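Local atomic coordinates of malyl-CoA lyase/beta-methylmalyl-CoA lyase (Methylobacterium extorquens, PDB entry 5UGR), a protein that belongs to the HpcH/HpaI aldolase/citrate lyase family, folds as a TIM barrel and binds magnesium. Residues T26-S31 / K57-A62; A111-I116 / E149-S154; V118-I123 / K131-E136; K253-I256 / Q260-L263. All coordinates share one frame; numbering follows the deposited sequence.

Interaction 1 of 4, residues T26-S31 / K57-A62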
loop_
_atom_site.group_PDB
_atom_site.type_symbol
_atom_site.label_atom_id
_atom_site.label_comp_id
_atom_site.label_asym_id
_atom_site.label_seq_id
_atom_site.Cartn_x
_atom_site.Cartn_y
_atom_site.Cartn_z
ATOM N N THR A 26 25.366 41.238 5.791
ATOM C CA THR A 26 25.407 42.308 4.789
ATOM C C THR A 26 24.615 41.895 3.571
ATOM O O THR A 26 23.791 42.653 3.069
ATOM C CB THR A 26 26.873 42.650 4.442
ATOM O OG1 THR A 26 27.512 43.109 5.642
ATOM C CG2 THR A 26 26.975 43.737 3.327
ATOM N N PHE A 27 24.804 40.635 3.147
ATOM C CA PHE A 27 24.073 40.102 2.004
ATOM C C PHE A 27 22.606 40.017 2.350
ATOM O O PHE A 27 21.728 40.355 1.518
ATOM C CB PHE A 27 24.648 38.759 1.623
ATOM C CG PHE A 27 26.001 38.818 0.928
ATOM C CD1 PHE A 27 26.726 40.009 0.787
ATOM C CD2 PHE A 27 26.594 37.612 0.449
ATOM C CE1 PHE A 27 27.974 40.011 0.171
ATOM C CE2 PHE A 27 27.836 37.631 -0.168
ATOM C CZ PHE A 27 28.519 38.832 -0.312
ATOM N N MET A 28 22.283 39.622 3.582
ATOM C CA MET A 28 20.855 39.623 3.954
ATOM C C MET A 28 20.216 40.986 3.878
ATOM O O MET A 28 19.099 41.156 3.346
ATOM C CB MET A 28 20.538 38.992 5.312
ATOM C CG MET A 28 20.842 37.505 5.331
ATOM S SD MET A 28 20.225 36.632 6.787
ATOM C CE MET A 28 21.445 37.133 7.998
ATOM N N GLU A 29 20.930 41.982 4.383
ATOM C CA GLU A 29 20.407 43.360 4.284
ATOM C C GLU A 29 20.178 43.814 2.841
ATOM O O GLU A 29 19.132 44.383 2.522
ATOM C CB GLU A 29 21.309 44.354 5.052
ATOM C CG GLU A 29 20.751 45.793 5.028
ATOM C CD GLU A 29 21.373 46.683 6.076
ATOM O OE1 GLU A 29 20.698 47.685 6.474
ATOM O OE2 GLU A 29 22.542 46.398 6.492
ATOM N N LYS A 30 21.167 43.576 1.980
ATOM C CA LYS A 30 21.057 43.946 0.582
ATOM C C LYS A 30 19.878 43.201 -0.035
ATOM O O LYS A 30 19.139 43.770 -0.827
ATOM C CB LYS A 30 22.356 43.602 -0.128
ATOM C CG LYS A 30 22.423 43.947 -1.613
ATOM C CD LYS A 30 23.876 43.837 -2.108
ATOM C CE LYS A 30 24.005 43.866 -3.636
ATOM N NZ LYS A 30 23.393 42.688 -4.333
ATOM N N SER A 31 19.659 41.944 0.369
ATOM C CA SER A 31 18.548 41.140 -0.259
ATOM C C SER A 31 17.169 41.640 0.059
ATOM O O SER A 31 16.241 41.464 -0.729
ATOM C CB SER A 31 18.652 39.671 0.122
ATOM O OG SER A 31 18.226 39.406 1.448
ATOM N N LYS A 57 21.429 32.857 14.749
ATOM C CA LYS A 57 21.224 34.150 15.403
ATOM C C LYS A 57 21.082 35.332 14.433
ATOM O O LYS A 57 20.210 36.182 14.596
ATOM C CB LYS A 57 22.392 34.385 16.377
ATOM C CG LYS A 57 22.436 33.425 17.548
ATOM C CD LYS A 57 23.677 33.751 18.393
ATOM C CE LYS A 57 23.855 32.707 19.473
ATOM N NZ LYS A 57 25.170 32.834 20.155
ATOM N N ASN A 58 21.906 35.326 13.402
ATOM C CA ASN A 58 21.863 36.350 12.357
ATOM C C ASN A 58 20.505 36.386 11.703
ATOM O O ASN A 58 19.925 37.478 11.470
ATOM C CB ASN A 58 22.919 36.144 11.286
ATOM C CG ASN A 58 24.360 36.267 11.794
ATOM O OD1 ASN A 58 24.645 36.858 12.858
ATOM N ND2 ASN A 58 25.276 35.748 11.005
ATOM N N ILE A 59 19.974 35.184 11.402
ATOM C CA ILE A 59 18.670 35.144 10.762
ATOM C C ILE A 59 17.496 35.631 11.623
ATOM O O ILE A 59 16.587 36.304 11.167
ATOM C CB ILE A 59 18.430 33.673 10.225
ATOM C CG1 ILE A 59 19.316 33.471 8.987
ATOM C CG2 ILE A 59 16.952 33.448 9.886
ATOM C CD1 ILE A 59 19.374 32.045 8.448
ATOM N N ILE A 60 17.557 35.330 12.910
ATOM C CA ILE A 60 16.557 35.831 13.813
ATOM C C ILE A 60 16.564 37.376 13.784
ATOM O O ILE A 60 15.518 38.026 13.676
ATOM C CB ILE A 60 16.794 35.292 15.237
ATOM C CG1 ILE A 60 16.395 33.795 15.299
ATOM C CG2 ILE A 60 15.967 36.090 16.233
ATOM C CD1 ILE A 60 16.778 33.079 16.575
ATOM N N GLN A 61 17.760 37.939 13.859
ATOM C CA GLN A 61 17.903 39.411 13.848
ATOM C C GLN A 61 17.388 39.961 12.506
ATOM O O GLN A 61 16.591 40.937 12.471
ATOM C CB GLN A 61 19.379 39.823 14.139
ATOM C CG GLN A 61 19.670 41.273 13.749
ATOM C CD GLN A 61 20.991 41.801 14.240
ATOM O OE1 GLN A 61 21.015 42.821 14.878
ATOM N NE2 GLN A 61 22.102 41.123 13.922
ATOM N N ALA A 62 17.770 39.279 11.389
ATOM C CA ALA A 62 17.381 39.785 10.080
ATOM C C ALA A 62 15.846 39.713 9.887
ATOM O O ALA A 62 15.230 40.687 9.398
ATOM C CB ALA A 62 18.082 38.999 8.976
#
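Met28 supplies one whole side of this contact, its thioether reaching from helix 25-32 to the flank of helix 52-65, where Asn58, Ile59 and Ala62 receive it. The sulfur rests against two apolar groups, with Met28 SD 3.9 Å from Ala62 CB and 4.0 Å from Ile59 CG1. The last bond then turns back toward the start of helix 52-65, bringing Met28 CE to 3.7 Å from Asn58 CB. That turn is the bend at chi3 (-77°) of a chain otherwise extended beyond CG, and the methionine crosses the side chains of Asn58 and Ile59 at about a right angle. A long, unbranched and pliable residue suits this place because the axes of segments 26-31 and 57-62 come no closer than 10.7 Å, while the single methyl of Ala62 allows the sulfur to come close to the helix. Both helices belong to the outer layer of a TIM barrel, and these segments run at 27° to each other. Beneath them lies the barrel wall: Met28 also packs on Val20 and Leu41, and Ile59 shares Leu41. Of its side chain, Asn58 presents the aliphatic CB to the methyl; its amide is turned to polar work, OD1 accepting from Gln54 and ND2 donating to Gly22 O. On helix 25-32, Ser31 OG folds back to donate a 2.7 Å hydrogen bond to Met28 O, which lets a serine sit buried against Leu18 and Val20.

Interaction 2 of 4, residues A111-I116 / E149-S154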
loop_
_atom_site.group_PDB
_atom_site.type_symbol
_atom_site.label_atom_id
_atom_site.label_comp_id
_atom_site.label_asym_id
_atom_site.label_seq_id
_atom_site.Cartn_x
_atom_site.Cartn_y
_atom_site.Cartn_z
ATOM N N ALA A 111 7.112 10.979 5.652
ATOM C CA ALA A 111 7.222 11.127 7.113
ATOM C C ALA A 111 8.267 12.187 7.486
ATOM O O ALA A 111 8.193 12.750 8.606
ATOM C CB ALA A 111 7.558 9.800 7.785
ATOM N N ASP A 112 9.223 12.495 6.587
ATOM C CA ASP A 112 10.148 13.607 6.852
ATOM C C ASP A 112 9.346 14.900 7.026
ATOM O O ASP A 112 9.612 15.737 7.927
ATOM C CB ASP A 112 11.159 13.786 5.695
ATOM C CG ASP A 112 12.236 12.682 5.617
ATOM O OD1 ASP A 112 12.643 12.189 6.682
ATOM O OD2 ASP A 112 12.641 12.446 4.445
ATOM N N VAL A 113 8.383 15.097 6.154
ATOM C CA VAL A 113 7.560 16.315 6.174
ATOM C C VAL A 113 6.635 16.316 7.394
ATOM O O VAL A 113 6.486 17.343 8.074
ATOM C CB VAL A 113 6.796 16.496 4.874
ATOM C CG1 VAL A 113 6.038 17.835 4.879
ATOM C CG2 VAL A 113 7.716 16.456 3.682
ATOM N N TYR A 114 6.032 15.172 7.687
ATOM C CA TYR A 114 5.209 14.997 8.877
ATOM C C TYR A 114 5.973 15.447 10.115
ATOM O O TYR A 114 5.428 16.125 11.003
ATOM C CB TYR A 114 4.699 13.568 8.961
ATOM C CG TYR A 114 3.626 13.212 9.936
ATOM C CD1 TYR A 114 3.902 13.000 11.286
ATOM C CD2 TYR A 114 2.284 13.073 9.504
ATOM C CE1 TYR A 114 2.919 12.540 12.178
ATOM C CE2 TYR A 114 1.312 12.637 10.381
ATOM C CZ TYR A 114 1.607 12.353 11.707
ATOM O OH TYR A 114 0.618 11.917 12.552
ATOM N N ALA A 115 7.221 15.009 10.221
ATOM C CA ALA A 115 8.022 15.356 11.401
ATOM C C ALA A 115 8.141 16.839 11.607
ATOM O O ALA A 115 8.052 17.305 12.767
ATOM C CB ALA A 115 9.383 14.683 11.329
ATOM N N ILE A 116 8.400 17.569 10.514
ATOM C CA ILE A 116 8.529 19.027 10.620
ATOM C C ILE A 116 7.174 19.659 10.902
ATOM O O ILE A 116 7.090 20.681 11.603
ATOM C CB ILE A 116 9.228 19.612 9.379
ATOM C CG1 ILE A 116 10.525 18.855 9.087
ATOM C CG2 ILE A 116 9.507 21.116 9.554
ATOM C CD1 ILE A 116 11.459 18.623 10.216
ATOM N N GLU A 149 5.845 11.493 -5.557
ATOM C CA GLU A 149 4.404 11.548 -5.597
ATOM C C GLU A 149 3.808 11.431 -4.202
ATOM O O GLU A 149 2.857 12.137 -3.854
ATOM C CB GLU A 149 3.847 10.447 -6.505
ATOM C CG GLU A 149 4.317 10.531 -7.944
ATOM C CD GLU A 149 5.658 9.863 -8.247
ATOM O OE1 GLU A 149 6.380 9.192 -7.340
ATOM O OE2 GLU A 149 5.988 10.043 -9.469
ATOM N N ALA A 150 4.363 10.530 -3.388
ATOM C CA ALA A 150 3.967 10.412 -1.999
ATOM C C ALA A 150 4.314 11.625 -1.158
ATOM O O ALA A 150 3.508 12.063 -0.296
ATOM C CB ALA A 150 4.566 9.124 -1.370
ATOM N N ILE A 151 5.467 12.197 -1.419
ATOM C CA ILE A 151 5.836 13.427 -0.676
ATOM C C ILE A 151 4.844 14.539 -0.965
ATOM O O ILE A 151 4.534 15.357 -0.103
ATOM C CB ILE A 151 7.301 13.831 -1.021
ATOM C CG1 ILE A 151 8.294 12.791 -0.451
ATOM C CG2 ILE A 151 7.628 15.227 -0.519
ATOM C CD1 ILE A 151 9.677 12.846 -1.075
ATOM N N ALA A 152 4.307 14.578 -2.193
ATOM C CA ALA A 152 3.432 15.675 -2.565
ATOM C C ALA A 152 2.142 15.785 -1.740
ATOM O O ALA A 152 1.547 16.859 -1.722
ATOM C CB ALA A 152 3.056 15.552 -4.049
ATOM N N THR A 153 1.712 14.701 -1.111
ATOM C CA THR A 153 0.529 14.663 -0.289
ATOM C C THR A 153 0.802 14.556 1.211
ATOM O O THR A 153 -0.062 14.133 1.989
ATOM C CB THR A 153 -0.479 13.607 -0.747
ATOM O OG1 THR A 153 0.100 12.318 -0.619
ATOM C CG2 THR A 153 -0.956 13.873 -2.191
ATOM N N SER A 154 1.995 14.983 1.624
ATOM C CA SER A 154 2.436 14.698 2.991
ATOM C C SER A 154 2.071 15.711 4.058
ATOM O O SER A 154 2.302 15.400 5.236
ATOM C CB SER A 154 3.954 14.541 2.975
ATOM O OG SER A 154 4.634 15.705 2.560
#
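In the outer layer of the TIM barrel, Val113 of helix 110-127 packs against Ser154, the last residue of a type I beta turn that starts at Ile151. The serine hydroxyl lies over the branch of the valine, roughly equidistant from its three carbons: Ser154 OG is 3.3 Å from Val113 CB and 3.4 Å from both Val113 CG1 and Val113 CG2. These are van der Waals contacts, and the hydroxyl meets its polar need within its own turn. Ser154 OG donates to Ile151 O over 2.7 Å, lying in the carbonyl plane on a lone pair, the carbonyl being met at 141°. The same carbonyl oxygen takes the backbone bond that closes the turn, Ser154 N to Ile151 O at 3.1 Å, so Ser154 grips it twice. With chi1 at 62°, OG stands between the backbone N and the carbonyl carbon of its own residue, the crowded position, and from there it curls back over the turn. Serine suits the site by being small and by satisfying its own polar group locally. A looser apolar touch, Val113 CG2 to Ile151 CG2 at 4.4 Å, extends the contact inward. Tyr114, beside Val113 on the helix, sends its hydroxyl to Asp112 of the second subunit and Thr4 of the fourth. Toward the barrel, Val113 and Ile151 both rest on Val137 of strand 134-139; Ser154 packs on Pro110 at the start of helix 110-127, and Ala152 and Thr153 lie against Tyr220 of helix 207-220.

Interaction 3 of 4, residues V118-I123 / K131-E136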
loop_
_atom_site.group_PDB
_atom_site.type_symbol
_atom_site.label_atom_id
_atom_site.label_comp_id
_atom_site.label_asym_id
_atom_site.label_seq_id
_atom_site.Cartn_x
_atom_site.Cartn_y
_atom_site.Cartn_z
ATOM N N VAL A 118 4.762 18.311 12.802
ATOM C CA VAL A 118 4.536 18.136 14.216
ATOM C C VAL A 118 5.233 19.290 14.980
ATOM O O VAL A 118 4.592 19.975 15.792
ATOM C CB VAL A 118 5.054 16.787 14.691
ATOM C CG1 VAL A 118 5.001 16.706 16.203
ATOM C CG2 VAL A 118 4.215 15.626 14.085
ATOM N N LEU A 119 6.530 19.468 14.735
ATOM C CA LEU A 119 7.325 20.427 15.517
ATOM C C LEU A 119 6.807 21.833 15.280
ATOM O O LEU A 119 6.630 22.617 16.250
ATOM C CB LEU A 119 8.794 20.234 15.166
ATOM C CG LEU A 119 9.783 21.138 15.910
ATOM C CD1 LEU A 119 9.669 20.955 17.434
ATOM C CD2 LEU A 119 11.187 20.829 15.447
ATOM N N THR A 120 6.643 22.207 14.014
ATOM C CA THR A 120 6.160 23.535 13.647
ATOM C C THR A 120 4.801 23.826 14.259
ATOM O O THR A 120 4.582 24.926 14.846
ATOM C CB THR A 120 6.096 23.696 12.119
ATOM O OG1 THR A 120 7.413 23.473 11.553
ATOM C CG2 THR A 120 5.637 25.084 11.758
ATOM N N THR A 121 3.902 22.850 14.192
ATOM C CA THR A 121 2.581 23.041 14.745
ATOM C C THR A 121 2.633 23.340 16.254
ATOM O O THR A 121 1.918 24.238 16.754
ATOM C CB THR A 121 1.630 21.873 14.422
ATOM O OG1 THR A 121 1.604 21.708 12.990
ATOM C CG2 THR A 121 0.245 22.127 14.961
ATOM N N GLN A 122 3.409 22.545 16.980
ATOM C CA GLN A 122 3.512 22.706 18.442
ATOM C C GLN A 122 4.028 24.087 18.789
ATOM O O GLN A 122 3.515 24.730 19.718
ATOM C CB GLN A 122 4.364 21.641 19.070
ATOM C CG GLN A 122 3.678 20.270 18.979
ATOM C CD GLN A 122 4.493 19.167 19.573
ATOM O OE1 GLN A 122 5.529 19.423 20.211
ATOM N NE2 GLN A 122 4.076 17.915 19.328
ATOM N N ILE A 123 5.020 24.570 18.063
ATOM C CA ILE A 123 5.568 25.910 18.370
ATOM C C ILE A 123 4.528 26.961 18.074
ATOM O O ILE A 123 4.332 27.931 18.861
ATOM C CB ILE A 123 6.864 26.185 17.593
ATOM C CG1 ILE A 123 7.943 25.150 17.938
ATOM C CG2 ILE A 123 7.367 27.592 17.856
ATOM C CD1 ILE A 123 8.980 25.012 16.824
ATOM N N LYS A 131 -0.882 33.545 11.833
ATOM C CA LYS A 131 -0.336 33.068 10.561
ATOM C C LYS A 131 0.054 31.595 10.745
ATOM O O LYS A 131 0.597 31.236 11.787
ATOM C CB LYS A 131 0.895 33.890 10.155
ATOM C CG LYS A 131 1.555 33.458 8.821
ATOM C CD LYS A 131 3.052 33.815 8.762
ATOM C CE LYS A 131 3.246 35.276 8.738
ATOM N NZ LYS A 131 4.599 35.772 8.470
ATOM N N LYS A 132 -0.194 30.773 9.734
ATOM C CA LYS A 132 0.326 29.390 9.701
ATOM C C LYS A 132 1.458 29.328 8.676
ATOM O O LYS A 132 1.291 29.693 7.496
ATOM C CB LYS A 132 -0.800 28.391 9.359
ATOM C CG LYS A 132 -1.918 28.174 10.460
ATOM C CD LYS A 132 -2.713 26.850 10.273
ATOM C CE LYS A 132 -2.882 25.904 11.514
ATOM N NZ LYS A 132 -1.969 24.642 11.738
ATOM N N ILE A 133 2.588 28.799 9.101
ATOM C CA ILE A 133 3.748 28.626 8.197
ATOM C C ILE A 133 3.423 27.593 7.108
ATOM O O ILE A 133 2.784 26.563 7.369
ATOM C CB ILE A 133 4.973 28.194 9.029
ATOM C CG1 ILE A 133 5.580 29.424 9.721
ATOM C CG2 ILE A 133 6.013 27.393 8.233
ATOM C CD1 ILE A 133 6.549 29.042 10.835
ATOM N N GLY A 134 3.891 27.865 5.893
ATOM C CA GLY A 134 3.811 26.897 4.795
ATOM C C GLY A 134 5.143 26.203 4.614
ATOM O O GLY A 134 6.170 26.721 5.007
ATOM N N PHE A 135 5.114 25.094 3.887
ATOM C CA PHE A 135 6.309 24.333 3.585
ATOM C C PHE A 135 6.629 24.328 2.079
ATOM O O PHE A 135 5.727 24.193 1.192
ATOM C CB PHE A 135 6.214 22.884 4.031
ATOM C CG PHE A 135 6.140 22.641 5.523
ATOM C CD1 PHE A 135 6.598 23.562 6.466
ATOM C CD2 PHE A 135 5.731 21.421 5.988
ATOM C CE1 PHE A 135 6.598 23.259 7.811
ATOM C CE2 PHE A 135 5.750 21.117 7.345
ATOM C CZ PHE A 135 6.178 22.065 8.270
ATOM N N GLU A 136 7.916 24.361 1.793
ATOM C CA GLU A 136 8.455 24.012 0.481
ATOM C C GLU A 136 9.409 22.837 0.759
ATOM O O GLU A 136 10.099 22.803 1.768
ATOM C CB GLU A 136 9.238 25.173 -0.142
ATOM C CG GLU A 136 9.864 24.892 -1.502
ATOM C CD GLU A 136 10.577 26.173 -2.042
ATOM O OE1 GLU A 136 9.892 27.243 -2.064
ATOM O OE2 GLU A 136 11.805 26.067 -2.384
#
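Thr120 and Ile133 bring helix 110-127 and the run into strand 134-139 to a CA-to-CA separation of 7.8 Å, with the polypeptide reversing between them. This is the second half of a beta-alpha-beta crossover in the TIM barrel: strand 101-104 leads to the helix, which packs on the outside, and strand 134-139 comes back parallel to the first. Gly134 is joined by backbone hydrogen bonds to Asp100, just before strand 101-104, and Ile102, while Phe135 pairs on the other side with Arg157, just before strand 158-163, and Glu159. Thr120 divides its two branches between two partners. Its methyl, CG2, stands anti to the backbone N and meets Ile133, with Thr120 CG2 4.2 Å from both Ile133 CB and Ile133 CD1; the two side chains cross at about a right angle. A beta-branched residue thus packs between helix and strand close to the backbone, and isoleucine answers with a branched surface of its own that also covers Leu99 and Ile102. The threonine oxygen is no polar misfit here, since Thr120 OG1 is hydrogen-bonded to Ile116 O one turn back. The backbone of Ile133 is held as well, its N by Glu124 and its O by Arg157, whose guanidinium also reaches Thr121 OG1. Phe135 holds CG anti to its carbonyl carbon (chi1 -66°), and its side chain runs past that of Thr120 in the opposite direction; Thr120 OG1 approaches the ring edge in plane, 3.8 Å from both Phe135 CZ and Phe135 CE1.

Interaction 4 of 4, residues K253-I256 / Q260-L263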
loop_
_atom_site.group_PDB
_atom_site.type_symbol
_atom_site.label_atom_id
_atom_site.label_comp_id
_atom_site.label_asym_id
_atom_site.label_seq_id
_atom_site.Cartn_x
_atom_site.Cartn_y
_atom_site.Cartn_z
ATOM N N LYS A 253 11.993 29.893 -10.629
ATOM C CA LYS A 253 13.351 29.359 -10.595
ATOM C C LYS A 253 14.174 30.109 -9.562
ATOM O O LYS A 253 13.948 31.319 -9.261
ATOM C CB LYS A 253 14.039 29.462 -11.963
ATOM C CG LYS A 253 15.395 28.776 -12.106
ATOM C CD LYS A 253 15.882 28.706 -13.534
ATOM C CE LYS A 253 17.278 28.139 -13.667
ATOM N NZ LYS A 253 17.368 26.794 -13.045
ATOM N N TRP A 254 15.153 29.365 -9.006
ATOM C CA TRP A 254 16.062 29.985 -8.076
ATOM C C TRP A 254 16.960 31.034 -8.746
ATOM O O TRP A 254 17.367 30.894 -9.885
ATOM C CB TRP A 254 16.970 28.967 -7.392
ATOM C CG TRP A 254 16.271 28.044 -6.442
ATOM C CD1 TRP A 254 14.939 27.684 -6.407
ATOM C CD2 TRP A 254 16.918 27.281 -5.438
ATOM N NE1 TRP A 254 14.730 26.770 -5.405
ATOM C CE2 TRP A 254 15.933 26.490 -4.795
ATOM C CE3 TRP A 254 18.232 27.188 -5.022
ATOM C CZ2 TRP A 254 16.251 25.627 -3.762
ATOM C CZ3 TRP A 254 18.558 26.347 -4.007
ATOM C CH2 TRP A 254 17.580 25.551 -3.382
ATOM N N ALA A 255 17.309 32.023 -7.923
ATOM C CA ALA A 255 18.385 32.957 -8.179
ATOM C C ALA A 255 19.427 32.766 -7.070
ATOM O O ALA A 255 19.117 32.869 -5.876
ATOM C CB ALA A 255 17.872 34.394 -8.227
ATOM N N ILE A 256 20.642 32.495 -7.476
ATOM C CA ILE A 256 21.752 32.375 -6.521
ATOM C C ILE A 256 22.800 33.458 -6.767
ATOM O O ILE A 256 23.857 33.463 -6.121
ATOM C CB ILE A 256 22.372 30.953 -6.461
ATOM C CG1 ILE A 256 22.931 30.508 -7.792
ATOM C CG2 ILE A 256 21.371 29.912 -5.940
ATOM C CD1 ILE A 256 23.858 29.295 -7.643
ATOM N N GLN A 260 20.309 37.048 -11.614
ATOM C CA GLN A 260 19.330 36.059 -12.022
ATOM C C GLN A 260 17.886 36.407 -11.651
ATOM O O GLN A 260 16.948 35.869 -12.231
ATOM C CB GLN A 260 19.705 34.694 -11.504
ATOM C CG GLN A 260 20.975 34.162 -12.099
ATOM C CD GLN A 260 21.459 32.895 -11.467
ATOM O OE1 GLN A 260 21.073 32.535 -10.339
ATOM N NE2 GLN A 260 22.362 32.216 -12.153
ATOM N N ILE A 261 17.713 37.350 -10.737
ATOM C CA ILE A 261 16.381 37.742 -10.290
ATOM C C ILE A 261 15.525 38.297 -11.406
ATOM O O ILE A 261 14.390 37.833 -11.592
ATOM C CB ILE A 261 16.456 38.751 -9.129
ATOM C CG1 ILE A 261 17.134 38.128 -7.891
ATOM C CG2 ILE A 261 15.078 39.248 -8.735
ATOM C CD1 ILE A 261 17.508 39.134 -6.817
ATOM N N ASP A 262 16.056 39.260 -12.176
ATOM C CA ASP A 262 15.267 39.875 -13.247
ATOM C C ASP A 262 15.002 38.839 -14.347
ATOM O O ASP A 262 13.939 38.854 -14.990
ATOM C CB ASP A 262 15.995 41.089 -13.834
ATOM C CG ASP A 262 15.920 42.320 -12.933
ATOM O OD1 ASP A 262 15.184 42.342 -11.929
ATOM O OD2 ASP A 262 16.663 43.269 -13.226
ATOM N N LEU A 263 15.964 37.943 -14.563
ATOM C CA LEU A 263 15.829 36.938 -15.631
ATOM C C LEU A 263 14.662 35.986 -15.296
ATOM O O LEU A 263 13.810 35.733 -16.146
ATOM C CB LEU A 263 17.113 36.156 -15.902
ATOM C CG LEU A 263 18.358 36.933 -16.268
ATOM C CD1 LEU A 263 19.538 36.021 -16.380
ATOM C CD2 LEU A 263 18.125 37.670 -17.556
HETATM O O HOH W 1 20.042 30.016 -9.978
#
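Gln260 starts its contact at CB, which lies 3.8 Å from Ala255 CB. With CG anti to its own carbonyl carbon (chi1 -65°) and the chain extended beyond it, the side chain carries its amide past Ala255 and lies beside that of Ile256, pointing the same way. The oxygen accepts the hydrogen bond from Ile256 N to Gln260 OE1, 2.9 Å long and nearly straight at 167°, with the donor close to the C=O axis. Gln260 OE1 also lies 3.5 Å from Ala255 CA. A water donates to Gln260 OE1 as well, at 2.7 Å, and its other hydrogen goes to Trp254 O at 2.8 Å. On the remaining branch, NE2 donates to Phe229 O, so both ends of the amide are engaged and its rotation is fixed. Strand 252-255 is the eighth of the TIM barrel, and at its end Ile256 leaves the sheet for the short turn into helix 259-268; the glutamine satisfies an N-H just where strand pairing ceases. Ala255 suits the spot because a single methyl lets the chain fold back to a CA separation of 5.0 Å from Gln260. Ile261 packs on the same methyl, Ala255 CB to Ile261 CG1 being 3.8 Å. The indole of Trp254 points into the barrel, where NE1 bonds to Ser162 OG and the side chain comes within about 6 Å of a bound magnesium ion.

Overall arrangement
Interactions 2 and 3 share helix 110-127 and touch through Phe135, whose ring packs on Val113 and Ile116; both also lie against the second subunit. No other chain of the assembly touches interactions 1 and 4. Interactions 1, 3 and 4 are buried, interaction 2 partly so. Interaction 1, a helix-helix contact with its centre about 21 Å from the centre of the chain, has no hydrogen bond across its segments, nor have interactions 2 and 3; in interaction 2 the serine hydroxyl bonds within its own turn, while Tyr114 bonds to other subunits. Interaction 4, its centre about 12 Å from that of the chain, adds a direct amide bond and a bridging water. It reaches the same sheet as interaction 3.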